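Local coordinates for protein glucuronoarabinoxylan endo-1,4-beta-xylanase (Clostridium papyrosolvens, PDB 4FMV) that hydrolyses internal beta-1,4 linkages of xylan, this chain being the family 30 catalytic part, a (beta/alpha)8 barrel with a flanking beta region, of a longer enzyme, at residues 92-97 / 107-112; 50-55 / 87-92; 241-246 / 281-286. All blocks are in the same frame, centred on the assembly; numbering follows the deposited sequence.

Contact 1: residues 92-97 / 107-112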
loop_
_atom_site.group_PDB
_atom_site.type_symbol
_atom_site.label_atom_id
_atom_site.label_comp_id
_atom_site.label_asym_id
_atom_site.label_seq_id
_atom_site.Cartn_x
_atom_site.Cartn_y
_atom_site.Cartn_z
ATOM N N ALA A 92 -26.261 -7.084 -3.492
ATOM C CA ALA A 92 -27.252 -7.234 -2.434
ATOM C C ALA A 92 -27.889 -8.622 -2.425
ATOM O O ALA A 92 -28.188 -9.146 -1.355
ATOM C CB ALA A 92 -28.331 -6.163 -2.577
ATOM N N SER A 93 -28.076 -9.224 -3.606
ATOM C CA SER A 93 -28.773 -10.514 -3.697
ATOM C C SER A 93 -27.977 -11.674 -3.101
ATOM O O SER A 93 -28.526 -12.753 -2.894
ATOM C CB SER A 93 -29.166 -10.846 -5.149
ATOM O OG SER A 93 -28.023 -11.040 -5.989
ATOM N N MET A 94 -26.677 -11.470 -2.871
ATOM C CA MET A 94 -25.848 -12.506 -2.251
ATOM C C MET A 94 -25.745 -12.410 -0.721
ATOM O O MET A 94 -25.213 -13.323 -0.077
ATOM C CB MET A 94 -24.430 -12.443 -2.807
ATOM C CG MET A 94 -24.302 -12.520 -4.331
ATOM S SD MET A 94 -22.570 -12.886 -4.720
ATOM C CE MET A 94 -22.564 -12.541 -6.485
ATOM N N GLN A 95 -26.202 -11.292 -0.165
ATOM C CA GLN A 95 -26.184 -11.028 1.277
ATOM C C GLN A 95 -27.338 -11.622 2.085
ATOM O O GLN A 95 -28.414 -11.889 1.559
ATOM C CB GLN A 95 -26.113 -9.531 1.543
ATOM C CG GLN A 95 -24.830 -8.874 1.090
ATOM C CD GLN A 95 -24.885 -7.386 1.306
ATOM O OE1 GLN A 95 -25.769 -6.710 0.776
ATOM N NE2 GLN A 95 -23.962 -6.861 2.101
ATOM N N GLU A 96 -27.106 -11.832 3.374
ATOM C CA GLU A 96 -28.205 -12.090 4.285
ATOM C C GLU A 96 -27.901 -11.427 5.600
ATOM O O GLU A 96 -26.735 -11.209 5.931
ATOM C CB GLU A 96 -28.390 -13.595 4.507
ATOM C CG GLU A 96 -27.175 -14.241 5.145
ATOM C CD GLU A 96 -27.321 -15.733 5.301
ATOM O OE1 GLU A 96 -26.395 -16.350 5.858
ATOM O OE2 GLU A 96 -28.357 -16.288 4.862
ATOM N N ASN A 97 -28.955 -11.113 6.352
ATOM C CA ASN A 97 -28.802 -10.668 7.724
ATOM C C ASN A 97 -28.473 -11.838 8.603
ATOM O O ASN A 97 -28.833 -12.965 8.293
ATOM C CB ASN A 97 -30.086 -10.030 8.245
ATOM C CG ASN A 97 -30.307 -8.654 7.687
ATOM O OD1 ASN A 97 -29.585 -7.711 8.026
ATOM N ND2 ASN A 97 -31.301 -8.522 6.820
ATOM N N GLN A 107 -24.718 -7.943 8.321
ATOM C CA GLN A 107 -24.831 -8.536 6.993
ATOM C C GLN A 107 -23.649 -9.458 6.771
ATOM O O GLN A 107 -22.540 -9.154 7.203
ATOM C CB GLN A 107 -24.801 -7.442 5.910
ATOM C CG GLN A 107 -25.972 -6.444 5.950
ATOM C CD GLN A 107 -27.267 -6.990 5.337
ATOM O OE1 GLN A 107 -27.266 -7.993 4.622
ATOM N NE2 GLN A 107 -28.382 -6.322 5.629
ATOM N N ARG A 108 -23.885 -10.575 6.096
ATOM C CA ARG A 108 -22.796 -11.443 5.664
ATOM C C ARG A 108 -23.135 -11.983 4.276
ATOM O O ARG A 108 -24.291 -11.905 3.849
ATOM C CB ARG A 108 -22.602 -12.603 6.646
ATOM C CG ARG A 108 -23.773 -13.565 6.722
ATOM C CD ARG A 108 -23.549 -14.642 7.771
ATOM N NE ARG A 108 -24.644 -15.603 7.851
ATOM C CZ ARG A 108 -24.922 -16.326 8.940
ATOM N NH1 ARG A 108 -24.182 -16.211 10.037
ATOM N NH2 ARG A 108 -25.949 -17.167 8.937
ATOM N N LEU A 109 -22.131 -12.528 3.587
ATOM C CA LEU A 109 -22.339 -13.286 2.348
ATOM C C LEU A 109 -23.015 -14.601 2.671
ATOM O O LEU A 109 -22.516 -15.360 3.521
ATOM C CB LEU A 109 -20.986 -13.605 1.706
ATOM C CG LEU A 109 -20.960 -14.362 0.388
ATOM C CD1 LEU A 109 -21.750 -13.566 -0.687
ATOM C CD2 LEU A 109 -19.515 -14.584 -0.044
ATOM N N ARG A 110 -24.138 -14.882 2.004
ATOM C CA ARG A 110 -24.790 -16.174 2.145
ATOM C C ARG A 110 -23.799 -17.311 1.857
ATOM O O ARG A 110 -23.034 -17.241 0.895
ATOM C CB ARG A 110 -25.981 -16.260 1.195
ATOM C CG ARG A 110 -27.193 -15.482 1.675
ATOM C CD ARG A 110 -28.227 -15.370 0.583
ATOM N NE ARG A 110 -28.538 -16.677 0.030
ATOM C CZ ARG A 110 -29.620 -16.936 -0.695
ATOM N NH1 ARG A 110 -30.492 -15.964 -0.962
ATOM N NH2 ARG A 110 -29.829 -18.161 -1.161
ATOM N N TYR A 111 -23.796 -18.347 2.683
ATOM C CA TYR A 111 -22.915 -19.501 2.426
ATOM C C TYR A 111 -23.222 -20.157 1.069
ATOM O O TYR A 111 -22.317 -20.622 0.360
ATOM C CB TYR A 111 -22.991 -20.552 3.556
ATOM C CG TYR A 111 -22.391 -20.117 4.893
ATOM C CD1 TYR A 111 -22.029 -18.788 5.140
ATOM C CD2 TYR A 111 -22.179 -21.053 5.918
ATOM C CE1 TYR A 111 -21.467 -18.403 6.394
ATOM C CE2 TYR A 111 -21.629 -20.678 7.172
ATOM C CZ TYR A 111 -21.271 -19.356 7.395
ATOM O OH TYR A 111 -20.735 -18.991 8.614
ATOM N N ASP A 112 -24.492 -20.167 0.685
ATOM C CA ASP A 112 -24.858 -20.760 -0.601
ATOM C C ASP A 112 -24.473 -19.884 -1.794
ATOM O O ASP A 112 -24.696 -20.276 -2.942
ATOM C CB ASP A 112 -26.340 -21.181 -0.645
ATOM C CG ASP A 112 -27.308 -20.015 -0.495
ATOM O OD1 ASP A 112 -26.865 -18.834 -0.445
ATOM O OD2 ASP A 112 -28.531 -20.285 -0.451
HETATM O O HOH W 1 -30.212 -12.881 -0.452
HETATM O O HOH W 2 -25.694 -18.667 5.032
#

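Contact 2: residues 50-55 / 87-92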
loop_
_atom_site.group_PDB
_atom_site.type_symbol
_atom_site.label_atom_id
_atom_site.label_comp_id
_atom_site.label_asym_id
_atom_site.label_seq_id
_atom_site.Cartn_x
_atom_site.Cartn_y
_atom_site.Cartn_z
ATOM N N ILE A 50 -14.475 -2.262 -5.971
ATOM C CA ILE A 50 -15.409 -2.990 -6.832
ATOM C C ILE A 50 -16.843 -2.560 -6.515
ATOM O O ILE A 50 -17.361 -2.820 -5.410
ATOM C CB ILE A 50 -15.288 -4.512 -6.582
ATOM C CG1 ILE A 50 -13.852 -4.995 -6.830
ATOM C CG2 ILE A 50 -16.264 -5.312 -7.451
ATOM C CD1 ILE A 50 -13.635 -6.497 -6.533
ATOM N N GLU A 51 -17.535 -2.001 -7.505
ATOM C CA GLU A 51 -18.804 -1.334 -7.210
ATOM C C GLU A 51 -19.984 -2.315 -7.265
ATOM O O GLU A 51 -20.398 -2.737 -8.339
ATOM C CB GLU A 51 -19.003 -0.201 -8.237
ATOM C CG GLU A 51 -20.370 0.447 -8.212
ATOM C CD GLU A 51 -20.644 1.167 -6.902
ATOM O OE1 GLU A 51 -20.085 2.267 -6.686
ATOM O OE2 GLU A 51 -21.398 0.625 -6.079
ATOM N N GLU A 52 -20.570 -2.603 -6.099
ATOM C CA GLU A 52 -21.644 -3.608 -5.975
ATOM C C GLU A 52 -22.980 -3.028 -6.411
ATOM O O GLU A 52 -23.962 -3.755 -6.544
ATOM C CB GLU A 52 -21.738 -4.206 -4.555
ATOM C CG GLU A 52 -22.310 -3.244 -3.469
ATOM C CD GLU A 52 -21.234 -2.436 -2.754
ATOM O OE1 GLU A 52 -20.151 -2.223 -3.337
ATOM O OE2 GLU A 52 -21.469 -1.990 -1.614
ATOM N N GLY A 53 -22.992 -1.720 -6.677
ATOM C CA GLY A 53 -24.167 -1.034 -7.187
ATOM C C GLY A 53 -24.611 -1.606 -8.520
ATOM O O GLY A 53 -25.732 -1.361 -8.969
ATOM N N ILE A 54 -23.720 -2.358 -9.162
ATOM C CA ILE A 54 -24.044 -3.101 -10.376
ATOM C C ILE A 54 -25.163 -4.117 -10.108
ATOM O O ILE A 54 -25.935 -4.455 -11.002
ATOM C CB ILE A 54 -22.792 -3.818 -10.959
ATOM C CG1 ILE A 54 -23.087 -4.377 -12.353
ATOM C CG2 ILE A 54 -22.304 -4.931 -10.028
ATOM C CD1 ILE A 54 -21.841 -4.661 -13.167
ATOM N N GLY A 55 -25.272 -4.603 -8.871
ATOM C CA GLY A 55 -26.328 -5.559 -8.587
ATOM C C GLY A 55 -26.115 -6.868 -9.339
ATOM O O GLY A 55 -25.004 -7.382 -9.374
ATOM N N PRO A 87 -13.526 -5.372 -2.820
ATOM C CA PRO A 87 -14.957 -5.261 -2.493
ATOM C C PRO A 87 -15.255 -4.866 -1.029
ATOM O O PRO A 87 -14.652 -5.460 -0.116
ATOM C CB PRO A 87 -15.468 -6.670 -2.799
ATOM C CG PRO A 87 -14.232 -7.601 -2.404
ATOM C CD PRO A 87 -12.987 -6.685 -2.410
ATOM N N TRP A 88 -16.181 -3.935 -0.800
ATOM C CA TRP A 88 -16.824 -3.755 0.508
ATOM C C TRP A 88 -18.037 -4.645 0.746
ATOM O O TRP A 88 -18.342 -4.988 1.878
ATOM C CB TRP A 88 -17.230 -2.302 0.755
ATOM C CG TRP A 88 -16.147 -1.361 1.183
ATOM C CD1 TRP A 88 -16.139 -0.567 2.313
ATOM C CD2 TRP A 88 -14.947 -1.042 0.458
ATOM N NE1 TRP A 88 -14.995 0.217 2.323
ATOM C CE2 TRP A 88 -14.254 -0.061 1.207
ATOM C CE3 TRP A 88 -14.393 -1.500 -0.740
ATOM C CZ2 TRP A 88 -13.019 0.453 0.792
ATOM C CZ3 TRP A 88 -13.187 -0.981 -1.154
ATOM C CH2 TRP A 88 -12.514 -0.002 -0.388
ATOM N N ASN A 89 -18.786 -4.921 -0.319
ATOM C CA ASN A 89 -19.942 -5.808 -0.235
ATOM C C ASN A 89 -20.070 -6.611 -1.517
ATOM O O ASN A 89 -19.656 -6.152 -2.584
ATOM C CB ASN A 89 -21.257 -5.027 -0.052
ATOM C CG ASN A 89 -21.288 -4.173 1.214
ATOM O OD1 ASN A 89 -21.499 -4.669 2.324
ATOM N ND2 ASN A 89 -21.131 -2.875 1.035
ATOM N N PRO A 90 -20.664 -7.813 -1.433
ATOM C CA PRO A 90 -21.070 -8.367 -2.725
ATOM C C PRO A 90 -22.368 -7.682 -3.168
ATOM O O PRO A 90 -22.902 -6.882 -2.395
ATOM C CB PRO A 90 -21.313 -9.837 -2.411
ATOM C CG PRO A 90 -21.657 -9.875 -0.958
ATOM C CD PRO A 90 -20.941 -8.714 -0.302
ATOM N N PRO A 91 -22.899 -8.038 -4.357
ATOM C CA PRO A 91 -24.242 -7.589 -4.728
ATOM C C PRO A 91 -25.260 -7.941 -3.653
ATOM O O PRO A 91 -25.130 -8.971 -2.988
ATOM C CB PRO A 91 -24.537 -8.401 -5.992
ATOM C CG PRO A 91 -23.212 -8.622 -6.596
ATOM C CD PRO A 91 -22.313 -8.892 -5.402
ATOM N N ALA A 92 -26.261 -7.084 -3.492
ATOM C CA ALA A 92 -27.252 -7.234 -2.434
ATOM C C ALA A 92 -27.889 -8.622 -2.425
ATOM O O ALA A 92 -28.188 -9.146 -1.355
ATOM C CB ALA A 92 -28.331 -6.163 -2.577
HETATM O O HOH W 3 -18.346 -5.493 -4.882
HETATM O O HOH W 4 -17.547 -2.467 -2.826
HETATM O O HOH W 5 -26.277 -4.499 -4.973
#

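Contact 3: residues 241-246 / 281-286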
loop_
_atom_site.group_PDB
_atom_site.type_symbol
_atom_site.label_atom_id
_atom_site.label_comp_id
_atom_site.label_asym_id
_atom_site.label_seq_id
_atom_site.Cartn_x
_atom_site.Cartn_y
_atom_site.Cartn_z
ATOM N N GLY A 241 2.338 17.576 12.527
ATOM C CA GLY A 241 2.229 16.355 13.323
ATOM C C GLY A 241 1.852 15.146 12.472
ATOM O O GLY A 241 2.427 14.067 12.635
ATOM N N ASN A 242 0.878 15.329 11.578
ATOM C CA ASN A 242 0.437 14.264 10.668
ATOM C C ASN A 242 1.393 13.970 9.520
ATOM O O ASN A 242 1.489 12.838 9.083
ATOM C CB ASN A 242 -0.967 14.531 10.134
ATOM C CG ASN A 242 -2.036 14.150 11.140
ATOM O OD1 ASN A 242 -1.928 13.114 11.799
ATOM N ND2 ASN A 242 -3.056 14.992 11.286
ATOM N N ILE A 243 2.084 14.996 9.029
ATOM C CA ILE A 243 3.175 14.797 8.094
ATOM C C ILE A 243 4.214 13.849 8.724
ATOM O O ILE A 243 4.677 12.912 8.080
ATOM C CB ILE A 243 3.834 16.155 7.689
ATOM C CG1 ILE A 243 2.811 17.049 6.972
ATOM C CG2 ILE A 243 5.007 15.929 6.762
ATOM C CD1 ILE A 243 2.016 16.326 5.910
ATOM N N MET A 244 4.582 14.101 9.982
ATOM C CA MET A 244 5.544 13.240 10.685
ATOM C C MET A 244 4.964 11.867 11.043
ATOM O O MET A 244 5.641 10.843 10.920
ATOM C CB MET A 244 6.047 13.925 11.951
ATOM C CG MET A 244 6.867 15.187 11.679
ATOM S SD MET A 244 8.365 14.769 10.775
ATOM C CE MET A 244 7.933 15.185 9.082
ATOM N N ASN A 245 3.714 11.845 11.496
ATOM C CA ASN A 245 3.056 10.581 11.789
ATOM C C ASN A 245 3.050 9.686 10.575
ATOM O O ASN A 245 3.267 8.487 10.693
ATOM C CB ASN A 245 1.615 10.799 12.228
ATOM C CG ASN A 245 1.520 11.325 13.631
ATOM O OD1 ASN A 245 2.414 11.102 14.449
ATOM N ND2 ASN A 245 0.432 12.028 13.925
ATOM N N MET A 246 2.773 10.280 9.415
ATOM C CA MET A 246 2.666 9.523 8.162
ATOM C C MET A 246 4.040 9.096 7.654
ATOM O O MET A 246 4.210 7.953 7.262
ATOM C CB MET A 246 1.906 10.308 7.084
ATOM C CG MET A 246 1.864 9.636 5.716
ATOM S SD MET A 246 0.973 10.620 4.478
ATOM C CE MET A 246 1.271 9.628 3.010
ATOM N N TYR A 281 -2.036 17.581 -2.090
ATOM C CA TYR A 281 -1.762 17.821 -0.680
ATOM C C TYR A 281 -0.359 17.418 -0.275
ATOM O O TYR A 281 0.268 16.570 -0.906
ATOM C CB TYR A 281 -2.751 17.060 0.196
ATOM C CG TYR A 281 -4.183 17.519 0.068
ATOM C CD1 TYR A 281 -4.502 18.857 -0.184
ATOM C CD2 TYR A 281 -5.215 16.617 0.193
ATOM C CE1 TYR A 281 -5.837 19.269 -0.279
ATOM C CE2 TYR A 281 -6.529 17.010 0.092
ATOM C CZ TYR A 281 -6.843 18.330 -0.142
ATOM O OH TYR A 281 -8.179 18.683 -0.230
ATOM N N LYS A 282 0.131 18.033 0.791
ATOM C CA LYS A 282 1.460 17.698 1.301
ATOM C C LYS A 282 1.625 16.200 1.550
ATOM O O LYS A 282 2.675 15.637 1.244
ATOM C CB LYS A 282 1.778 18.506 2.560
ATOM C CG LYS A 282 3.208 18.318 3.078
ATOM C CD LYS A 282 3.512 19.383 4.147
ATOM C CE LYS A 282 3.423 20.789 3.534
ATOM N NZ LYS A 282 4.586 21.007 2.622
ATOM N N ARG A 283 0.591 15.557 2.098
ATOM C CA ARG A 283 0.621 14.117 2.346
ATOM C C ARG A 283 0.959 13.310 1.095
ATOM O O ARG A 283 1.615 12.268 1.193
ATOM C CB ARG A 283 -0.706 13.625 2.946
ATOM C CG ARG A 283 -0.901 13.942 4.434
ATOM C CD ARG A 283 -2.394 13.962 4.757
ATOM N NE ARG A 283 -2.997 15.151 4.167
ATOM C CZ ARG A 283 -4.291 15.318 3.943
ATOM N NH1 ARG A 283 -5.145 14.364 4.247
ATOM N NH2 ARG A 283 -4.726 16.447 3.393
ATOM N N ALA A 284 0.534 13.787 -0.077
ATOM C CA ALA A 284 0.862 13.098 -1.333
ATOM C C ALA A 284 2.368 13.077 -1.563
ATOM O O ALA A 284 2.915 12.084 -2.034
ATOM C CB ALA A 284 0.150 13.770 -2.531
ATOM N N TYR A 285 3.025 14.183 -1.237
ATOM C CA TYR A 285 4.474 14.310 -1.383
ATOM C C TYR A 285 5.226 13.463 -0.344
ATOM O O TYR A 285 6.270 12.882 -0.656
ATOM C CB TYR A 285 4.890 15.768 -1.288
ATOM C CG TYR A 285 4.316 16.636 -2.397
ATOM C CD1 TYR A 285 4.962 16.745 -3.623
ATOM C CD2 TYR A 285 3.127 17.330 -2.223
ATOM C CE1 TYR A 285 4.449 17.541 -4.643
ATOM C CE2 TYR A 285 2.597 18.141 -3.248
ATOM C CZ TYR A 285 3.262 18.229 -4.453
ATOM O OH TYR A 285 2.772 19.016 -5.470
ATOM N N VAL A 286 4.690 13.366 0.873
ATOM C CA VAL A 286 5.258 12.439 1.856
ATOM C C VAL A 286 5.339 11.033 1.243
ATOM O O VAL A 286 6.387 10.388 1.280
ATOM C CB VAL A 286 4.423 12.358 3.144
ATOM C CG1 VAL A 286 4.936 11.171 4.044
ATOM C CG2 VAL A 286 4.449 13.692 3.898
#

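Contact 1: residues 92-97 / 107-112
Glu-96 faces Arg-108 across the contact and sends its side chain between that residue and Arg-110. With chi1 at 62°, CG lies between the backbone N and the carbonyl carbon, and the rest of the chain runs out extended. CB of Glu-96 meets CG of Arg-110 at 3.6 Å; CG of Glu-96 rests on that same methylene and on CG of Arg-108, the latter 3.8 Å away. CD of Glu-96 lies between CG of Arg-110 and NE of Arg-108. OE2 of Glu-96 lies 3.5 Å from CG of Arg-110, whereas OE1 of Glu-96 forms a salt bridge with NE of Arg-108 (2.8 Å), near the guanidinium plane but on the anti side of the carboxylate, 23° out of its plane. That bond is fairly straight (164° at the hydrogen), and NH2 adds a weak second one. A water also donates to OE1 and accepts from Tyr-111 N. The backbones beneath form the antiparallel hairpin of strands 95-100 and 103-109, in which Glu-96 and Arg-108 are a hydrogen-bonded pair, with Glu-96 N to Arg-108 O at 2.9 Å. Beyond the paired residues, Arg-110 N bonds to Met-94 O at 2.8 Å. The Arg-110 guanidinium clasps Asp-112 side-on and, through NH1, holds a water shared by Ser-93 O and Gln-95 O. CD1 of Leu-109 packs on CB of Met-94 at 3.6 Å, where both residues meet helix 114-130.

Contact 2: residues 50-55 / 87-92
The loops that leave two neighbouring parallel strands of the (beta/alpha)8 barrel, 45-49 and 82-86, meet here through Glu-52 and Asn-89. Asn-89 ND2 donates to Glu-52 OE2 at 2.8 Å, reaching the oxygen from above the carboxylate plane, 43° out of it; the amide and carboxylate planes are themselves strongly turned against each other. The glutamate folds back at chi2 (-91°), which lays its carboxylate against the asparagine, with OE2 of Glu-52 3.4 Å from CB of Asn-89. Nearer the main chain, CB of Glu-52 sits 3.6 Å from Pro-90 O. The other end of the amide, Asn-89 OD1, is held by Thr-151. Water fills in between the two backbones: one molecule donates to both Ile-50 O and Glu-52 OE1 and accepts from Trp-88 N, a second bridges Ile-50 O to Asn-89 O, and a third runs from Glu-52 O to Ala-92 N. Ile-50 O therefore receives two waters. At one end of the contact CD1 of Ile-50 lies alongside the Pro-87 ring, 4.2 Å from its CB; at the other, CG of Pro-91 touches Gly-55 O at 3.5 Å. Trp-88 makes edge-to-face stacks with Trp-25 and Trp-150. Such joined loops after successive strands belong to the C-terminal rim of a (beta/alpha)8 barrel, the end at which glycoside hydrolases of this fold carry their active site.

Contact 3: residues 241-246 / 281-286
NZ of Lys-282, whose aliphatic chain packs against Ile-243, is gripped by Asn-358 OD1 and Asp-354 O and more weakly by Arg-357 O. Bends at chi3 (-62°) and chi4 turn the ammonium away from segment 241-246 of helix 240-255 towards these acceptors, while the methylenes stay behind as an apolar surface. CG of Lys-282 lies 3.7 Å from CD1 of Ile-243, and the two side chains cross at about a right angle. The other branch of the isoleucine, CG2, reaches CG2 of Val-286 at 3.7 Å. One turn further along, Met-246 extends fully, with chi1 at 175° placing CG anti to the backbone N, and crosses to the second helix. CG of Met-246 passes CG1 of Val-286 at 3.8 Å, the two side chains sliding by in opposite directions. SD of Met-246 settles 3.8 Å from CB of Arg-283, and CE of Met-246 comes within 3.2 Å of Arg-283 O, a tight fit. No hydrogen bond joins the two segments; the contact is made by van der Waals packing, mostly of apolar groups. The guanidinium of Arg-283 is engaged elsewhere, in a salt bridge with Asp-238 and in bonds to Phe-235 O and Pro-270 O. Met-246 and Arg-283 also touch Tyr-264 on barrel strand 261-266, while Thr-353 of strand 347-353 contacts Lys-282 and Val-286. The segment axes lie 10.0 Å apart and run nearly parallel, 24° from exact alignment, as expected of consecutive outer helices around a (beta/alpha)8 barrel.

In the fold
Along the chain, the loop after barrel strand 45-49 opens contact 2, which closes after helix 67-78 and strand 82-86 have brought the chain back beside it. Contact 1 follows at once, sharing Ala-92, and closes a far shorter loop, the 95-109 hairpin. The two sit in series and touch: Leu-109 and Gln-95 both pack on Pro-90, tying the hairpin to the rim of the barrel. Contact 3 comes much later, enclosing strand 261-266 between its two helices. None nests within or crosses another. Contact 3 lies apart, where the barrel helices meet strand 347-353, its centre about 39 Å from that of contact 1 and about 32 Å from that of contact 2.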